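Local atomic coordinates of A1 protein (Enterobacteria phage Qbeta, PDB entry 3RLK), a protein that is a minor coat protein of the phage virion that carries a read-through domain and is probably needed for infection. Residues W76-D80 and I169-F173; I156-D162 and K180-V186. All blocks are in the same frame, centred on the assembly; numbering follows the deposited sequence.

Contact 1 and contact 2 both hold the 160-182 connection, the loop that leaves strand 154-159 and returns as strand 183-188. In chain order the segments run 76-80, 156-162, 169-173, 180-186, so the two contacts alternate. Contact 2 pairs the two strands at the ends of that connection within the antiparallel three-stranded sheet 96-98, 154-159, 183-188; contact 1 ties the middle of the connection to the loop between strands 71-72 and 90-91, nearer the surface. Their centres lie about 12 Å apart and they touch directly: Trp160 CH2 is 3.3 Å from Pro170 CD. The connection is thus held at both ends by the sheet and in its middle by the 76-80 loop, which itself reaches strand 96-98 through Asp98.

Contact 1: W76-D80 and I169-F173; sequences WRDWD and IPFDF
Polar contacts centre on Arg77, which grips the carbonyl of Pro170 side-on. Arg77 NE and NH2 both bond Pro170 O, each at 3.3 Å and fairly straight; the oxygen lies in the guanidinium plane, and both donors come from one face of the carbonyl, NE only tilted from its plane, NH2 well above it. A weak third bond joins Arg77 NH2 to Ile169 O at 3.0 Å. The bend at chi2 (-77°) turns the arginine chain into this position.

Stacking follows from the same placement. The guanidinium lies flat on the Phe171 ring, planes 15° apart, with Phe171 CE1 over the centre of the guanidinium; Arg77 CZ is 4.1 Å from the Phe171 ring centroid, an off-centre cation-pi contact.

Aromatic packing involves Trp79. Phe173 CB sits over one face, 3.8 Å from the centroid of the Trp79 six-membered ring, a CH-pi contact, and the Phe173 ring presents its edge to the five-membered ring, planes at 60°. Arg77 CB lies over the opposite face toward its rim, while Trp79 CZ3 meets Phe171 O at 3.4 Å. Trp79 NE1 bonds Asp98 O, which fixes the indole against strand 96-98.

Together these contacts make a loop-to-loop junction at the domain surface, characterised by an arginine-aromatic stack beside a tilted edge-to-face pair.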
loop_
_atom_site.group_PDB
_atom_site.type_symbol
_atom_site.label_atom_id
_atom_site.label_comp_id
_atom_site.label_asym_id
_atom_site.label_seq_id
_atom_site.Cartn_x
_atom_site.Cartn_y
_atom_site.Cartn_z
ATOM N N TRP A 76 -4.861 12.931 -6.596
ATOM C CA TRP A 76 -4.296 11.597 -6.463
ATOM C C TRP A 76 -3.648 11.233 -7.802
ATOM O O TRP A 76 -4.137 11.699 -8.866
ATOM C CB TRP A 76 -5.430 10.578 -6.225
ATOM C CG TRP A 76 -6.120 10.831 -4.973
ATOM C CD1 TRP A 76 -7.391 11.406 -4.810
ATOM C CD2 TRP A 76 -5.659 10.486 -3.685
ATOM N NE1 TRP A 76 -7.689 11.467 -3.479
ATOM C CE2 TRP A 76 -6.649 10.927 -2.753
ATOM C CE3 TRP A 76 -4.489 9.884 -3.205
ATOM C CZ2 TRP A 76 -6.521 10.725 -1.379
ATOM C CZ3 TRP A 76 -4.341 9.698 -1.820
ATOM C CH2 TRP A 76 -5.348 10.127 -0.921
ATOM N N ARG A 77 -2.592 10.392 -7.767
ATOM C CA ARG A 77 -1.992 9.830 -8.987
ATOM C C ARG A 77 -3.043 9.008 -9.758
ATOM O O ARG A 77 -3.055 9.060 -10.962
ATOM C CB ARG A 77 -0.739 8.957 -8.667
ATOM C CG ARG A 77 0.525 9.730 -8.400
ATOM C CD ARG A 77 1.149 10.249 -9.683
ATOM N NE ARG A 77 2.475 10.764 -9.369
ATOM C CZ ARG A 77 2.696 12.017 -8.988
ATOM N NH1 ARG A 77 1.652 12.845 -8.897
ATOM N NH2 ARG A 77 3.930 12.452 -8.703
ATOM N N ASP A 78 -3.869 8.221 -9.040
ATOM C CA ASP A 78 -4.951 7.408 -9.632
ATOM C C ASP A 78 -4.362 6.551 -10.755
ATOM O O ASP A 78 -4.856 6.541 -11.846
ATOM C CB ASP A 78 -6.135 8.336 -10.087
ATOM C CG ASP A 78 -7.397 7.526 -10.478
ATOM O OD1 ASP A 78 -7.563 6.340 -10.050
ATOM O OD2 ASP A 78 -8.203 8.039 -11.247
ATOM N N TRP A 79 -3.280 5.825 -10.426
ATOM C CA TRP A 79 -2.461 5.087 -11.383
ATOM C C TRP A 79 -3.287 4.145 -12.257
ATOM O O TRP A 79 -3.072 4.070 -13.492
ATOM C CB TRP A 79 -1.444 4.264 -10.572
ATOM C CG TRP A 79 -0.493 5.020 -9.635
ATOM C CD1 TRP A 79 -0.637 5.254 -8.266
ATOM C CD2 TRP A 79 0.716 5.669 -10.019
ATOM N NE1 TRP A 79 0.452 5.940 -7.782
ATOM C CE2 TRP A 79 1.298 6.221 -8.835
ATOM C CE3 TRP A 79 1.401 5.813 -11.260
ATOM C CZ2 TRP A 79 2.541 6.934 -8.849
ATOM C CZ3 TRP A 79 2.640 6.506 -11.283
ATOM C CH2 TRP A 79 3.214 7.035 -10.061
ATOM N N ASP A 80 -4.252 3.444 -11.639
ATOM C CA ASP A 80 -5.060 2.421 -12.301
ATOM C C ASP A 80 -6.476 2.892 -12.652
ATOM O O ASP A 80 -7.363 2.063 -12.960
ATOM C CB ASP A 80 -5.064 1.116 -11.450
ATOM C CG ASP A 80 -5.485 1.345 -10.023
ATOM O OD1 ASP A 80 -6.002 2.456 -9.738
ATOM O OD2 ASP A 80 -5.364 0.397 -9.162
ATOM N N ILE A 169 8.136 13.486 -6.411
ATOM C CA ILE A 169 7.533 12.134 -6.498
ATOM C C ILE A 169 7.433 11.732 -7.974
ATOM O O ILE A 169 6.947 12.536 -8.791
ATOM C CB ILE A 169 6.148 12.083 -5.791
ATOM C CG1 ILE A 169 6.296 12.607 -4.370
ATOM C CG2 ILE A 169 5.617 10.611 -5.809
ATOM C CD1 ILE A 169 4.973 12.731 -3.633
ATOM N N PRO A 170 7.978 10.559 -8.334
ATOM C CA PRO A 170 8.008 10.107 -9.753
ATOM C C PRO A 170 6.586 9.958 -10.301
ATOM O O PRO A 170 5.592 9.794 -9.565
ATOM C CB PRO A 170 8.689 8.716 -9.679
ATOM C CG PRO A 170 9.442 8.723 -8.358
ATOM C CD PRO A 170 8.651 9.589 -7.437
ATOM N N PHE A 171 6.482 10.030 -11.623
ATOM C CA PHE A 171 5.248 9.704 -12.290
ATOM C C PHE A 171 5.328 8.261 -12.836
ATOM O O PHE A 171 4.568 7.882 -13.752
ATOM C CB PHE A 171 5.090 10.717 -13.408
ATOM C CG PHE A 171 4.839 12.100 -12.896
ATOM C CD1 PHE A 171 3.523 12.496 -12.572
ATOM C CD2 PHE A 171 5.909 12.975 -12.681
ATOM C CE1 PHE A 171 3.276 13.794 -12.046
ATOM C CE2 PHE A 171 5.682 14.294 -12.158
ATOM C CZ PHE A 171 4.361 14.684 -11.822
ATOM N N ASP A 172 6.308 7.488 -12.328
ATOM C CA ASP A 172 6.499 6.106 -12.755
ATOM C C ASP A 172 6.534 5.246 -11.476
ATOM O O ASP A 172 7.468 5.343 -10.684
ATOM C CB ASP A 172 7.779 5.964 -13.602
ATOM C CG ASP A 172 8.177 4.493 -13.836
ATOM O OD1 ASP A 172 7.428 3.564 -13.432
ATOM O OD2 ASP A 172 9.198 4.261 -14.539
ATOM N N PHE A 173 5.491 4.432 -11.296
ATOM C CA PHE A 173 5.311 3.705 -10.034
ATOM C C PHE A 173 6.425 2.674 -9.793
ATOM O O PHE A 173 6.724 2.302 -8.662
ATOM C CB PHE A 173 3.900 3.076 -9.907
ATOM C CG PHE A 173 3.687 2.449 -8.571
ATOM C CD1 PHE A 173 3.626 3.233 -7.434
ATOM C CD2 PHE A 173 3.663 1.033 -8.449
ATOM C CE1 PHE A 173 3.496 2.672 -6.173
ATOM C CE2 PHE A 173 3.565 0.454 -7.182
ATOM C CZ PHE A 173 3.506 1.251 -6.050
#

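Contact 2: I156-D162 and K180-V186; sequences IVGFWRD and KCPIQAV
Val157 and the pair Gln184-Ala185 form a classic beta bulge in an antiparallel strand pairing. Val157 O accepts from Gln184 N (2.8 Å) and Ala185 N (3.3 Å), both in its carbonyl plane, and Val157 N returns a nearly straight bond to Ala185 O. The register shifts by one here: Ile156 pairs with Val186, but Gly158 with Ile183. Two further backbone hydrogen bonds, Phe159 N to Pro182 O and Arg161 N to Lys180 O, keep the chains together beyond the last bridge.

Ile156 and Val186 lie side by side on one face, against helix 144-147. Ile156 and Ile183 meet through their CG2 methyls at 3.8 Å; Ile183 also touches strand 129-135.

Lys180 runs out extended beyond CG. Its CB lies 4.0 Å from Trp160 CH2. CG runs beside Asp162, near CB and OD2; CD passes between Asp162 OD2 and Trp160 CH2, and CE remains close to OD2. Lys180 NZ stays 4.5 Å from Asp162 OD2, beyond a salt bridge, and instead bonds Lys175 O, while Asp162 OD1 bonds Ser164 OG.

Next along the chain, Cys181 has SG anti to its backbone N (chi1 -167°), which sets the sulfur at the indole edge of Trp160. Cys181 CB packs 3.5 Å from Trp160 CE3.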
loop_
_atom_site.group_PDB
_atom_site.type_symbol
_atom_site.label_atom_id
_atom_site.label_comp_id
_atom_site.label_asym_id
_atom_site.label_seq_id
_atom_site.Cartn_x
_atom_site.Cartn_y
_atom_site.Cartn_z
ATOM N N ILE A 156 -4.156 2.957 -1.162
ATOM C CA ILE A 156 -2.984 2.732 -0.337
ATOM C C ILE A 156 -2.221 4.071 -0.405
ATOM O O ILE A 156 -1.770 4.507 -1.515
ATOM C CB ILE A 156 -2.092 1.600 -0.901
ATOM C CG1 ILE A 156 -2.895 0.284 -1.076
ATOM C CG2 ILE A 156 -0.877 1.353 0.043
ATOM C CD1 ILE A 156 -2.308 -0.696 -2.061
ATOM N N VAL A 157 -2.011 4.627 0.784
ATOM C CA VAL A 157 -1.361 5.934 0.924
ATOM C C VAL A 157 0.043 5.752 1.463
ATOM O O VAL A 157 0.253 5.268 2.557
ATOM C CB VAL A 157 -2.153 6.921 1.858
ATOM C CG1 VAL A 157 -1.478 8.305 1.811
ATOM C CG2 VAL A 157 -3.612 7.096 1.384
ATOM N N GLY A 158 1.013 6.178 0.679
ATOM C CA GLY A 158 2.382 6.244 1.176
ATOM C C GLY A 158 2.885 7.675 1.386
ATOM O O GLY A 158 2.130 8.631 1.260
ATOM N N PHE A 159 4.131 7.801 1.829
ATOM C CA PHE A 159 4.681 9.112 2.033
ATOM C C PHE A 159 6.099 9.103 1.510
ATOM O O PHE A 159 6.915 8.269 1.892
ATOM C CB PHE A 159 4.580 9.583 3.482
ATOM C CG PHE A 159 5.167 10.976 3.717
ATOM C CD1 PHE A 159 4.353 12.107 3.787
ATOM C CD2 PHE A 159 6.567 11.110 3.907
ATOM C CE1 PHE A 159 4.924 13.370 3.939
ATOM C CE2 PHE A 159 7.166 12.386 4.053
ATOM C CZ PHE A 159 6.355 13.491 4.098
ATOM N N TRP A 160 6.367 10.021 0.569
ATOM C CA TRP A 160 7.637 10.046 -0.167
ATOM C C TRP A 160 8.703 10.708 0.700
ATOM O O TRP A 160 8.598 11.951 1.078
ATOM C CB TRP A 160 7.470 10.845 -1.484
ATOM C CG TRP A 160 8.642 10.704 -2.317
ATOM C CD1 TRP A 160 9.695 11.571 -2.422
ATOM C CD2 TRP A 160 8.922 9.624 -3.197
ATOM N NE1 TRP A 160 10.605 11.088 -3.323
ATOM C CE2 TRP A 160 10.180 9.874 -3.779
ATOM C CE3 TRP A 160 8.256 8.416 -3.500
ATOM C CZ2 TRP A 160 10.748 9.019 -4.688
ATOM C CZ3 TRP A 160 8.822 7.559 -4.429
ATOM C CH2 TRP A 160 10.092 7.851 -4.974
ATOM N N ARG A 161 9.743 9.920 0.971
ATOM C CA ARG A 161 10.822 10.280 1.912
ATOM C C ARG A 161 12.115 10.615 1.204
ATOM O O ARG A 161 13.031 11.147 1.831
ATOM C CB ARG A 161 11.081 9.089 2.859
ATOM C CG ARG A 161 9.855 8.852 3.734
ATOM C CD ARG A 161 10.263 8.073 4.956
ATOM N NE ARG A 161 11.086 8.876 5.877
ATOM C CZ ARG A 161 12.079 8.367 6.630
ATOM N NH1 ARG A 161 12.344 7.030 6.602
ATOM N NH2 ARG A 161 12.759 9.182 7.503
ATOM N N ASP A 162 12.213 10.313 -0.098
ATOM C CA ASP A 162 13.483 10.394 -0.830
ATOM C C ASP A 162 13.762 11.862 -1.199
ATOM O O ASP A 162 12.979 12.476 -1.919
ATOM C CB ASP A 162 13.452 9.491 -2.086
ATOM C CG ASP A 162 14.820 9.392 -2.834
ATOM O OD1 ASP A 162 15.741 10.202 -2.646
ATOM O OD2 ASP A 162 14.986 8.465 -3.653
ATOM N N LYS A 180 11.915 4.345 0.028
ATOM C CA LYS A 180 11.622 5.642 -0.561
ATOM C C LYS A 180 10.249 6.135 -0.192
ATOM O O LYS A 180 10.044 7.363 -0.076
ATOM C CB LYS A 180 11.696 5.555 -2.056
ATOM C CG LYS A 180 13.095 5.365 -2.524
ATOM C CD LYS A 180 13.087 5.316 -4.029
ATOM C CE LYS A 180 14.346 4.761 -4.696
ATOM N NZ LYS A 180 14.063 4.863 -6.199
ATOM N N CYS A 181 9.282 5.210 -0.112
ATOM C CA CYS A 181 7.870 5.602 0.063
ATOM C C CYS A 181 7.062 4.607 0.915
ATOM O O CYS A 181 6.192 3.888 0.384
ATOM C CB CYS A 181 7.205 5.854 -1.292
ATOM S SG CYS A 181 5.605 6.686 -1.321
ATOM N N PRO A 182 7.285 4.630 2.249
ATOM C CA PRO A 182 6.613 3.614 3.052
ATOM C C PRO A 182 5.104 3.853 3.132
ATOM O O PRO A 182 4.629 5.011 3.061
ATOM C CB PRO A 182 7.282 3.746 4.426
ATOM C CG PRO A 182 7.854 5.178 4.443
ATOM C CD PRO A 182 8.345 5.310 3.018
ATOM N N ILE A 183 4.366 2.736 3.222
ATOM C CA ILE A 183 2.897 2.846 3.354
ATOM C C ILE A 183 2.574 3.396 4.713
ATOM O O ILE A 183 3.126 2.927 5.729
ATOM C CB ILE A 183 2.213 1.446 3.114
ATOM C CG1 ILE A 183 2.625 0.933 1.715
ATOM C CG2 ILE A 183 0.653 1.487 3.469
ATOM C CD1 ILE A 183 2.366 -0.565 1.434
ATOM N N GLN A 184 1.643 4.334 4.757
ATOM C CA GLN A 184 1.219 4.978 6.028
ATOM C C GLN A 184 -0.136 4.467 6.412
ATOM O O GLN A 184 -0.457 4.398 7.608
ATOM C CB GLN A 184 1.079 6.470 5.808
ATOM C CG GLN A 184 2.309 7.208 5.204
ATOM C CD GLN A 184 3.504 7.068 6.115
ATOM O OE1 GLN A 184 4.470 6.379 5.779
ATOM N NE2 GLN A 184 3.371 7.571 7.329
ATOM N N ALA A 185 -0.989 4.197 5.419
ATOM C CA ALA A 185 -2.357 3.724 5.710
ATOM C C ALA A 185 -3.066 3.220 4.460
ATOM O O ALA A 185 -2.634 3.499 3.331
ATOM C CB ALA A 185 -3.197 4.816 6.392
ATOM N N VAL A 186 -4.147 2.446 4.660
ATOM C CA VAL A 186 -5.019 2.045 3.542
ATOM C C VAL A 186 -6.336 2.674 3.935
ATOM O O VAL A 186 -6.831 2.515 5.115
ATOM C CB VAL A 186 -5.219 0.466 3.416
ATOM C CG1 VAL A 186 -6.370 0.162 2.412
ATOM C CG2 VAL A 186 -3.966 -0.234 2.931
#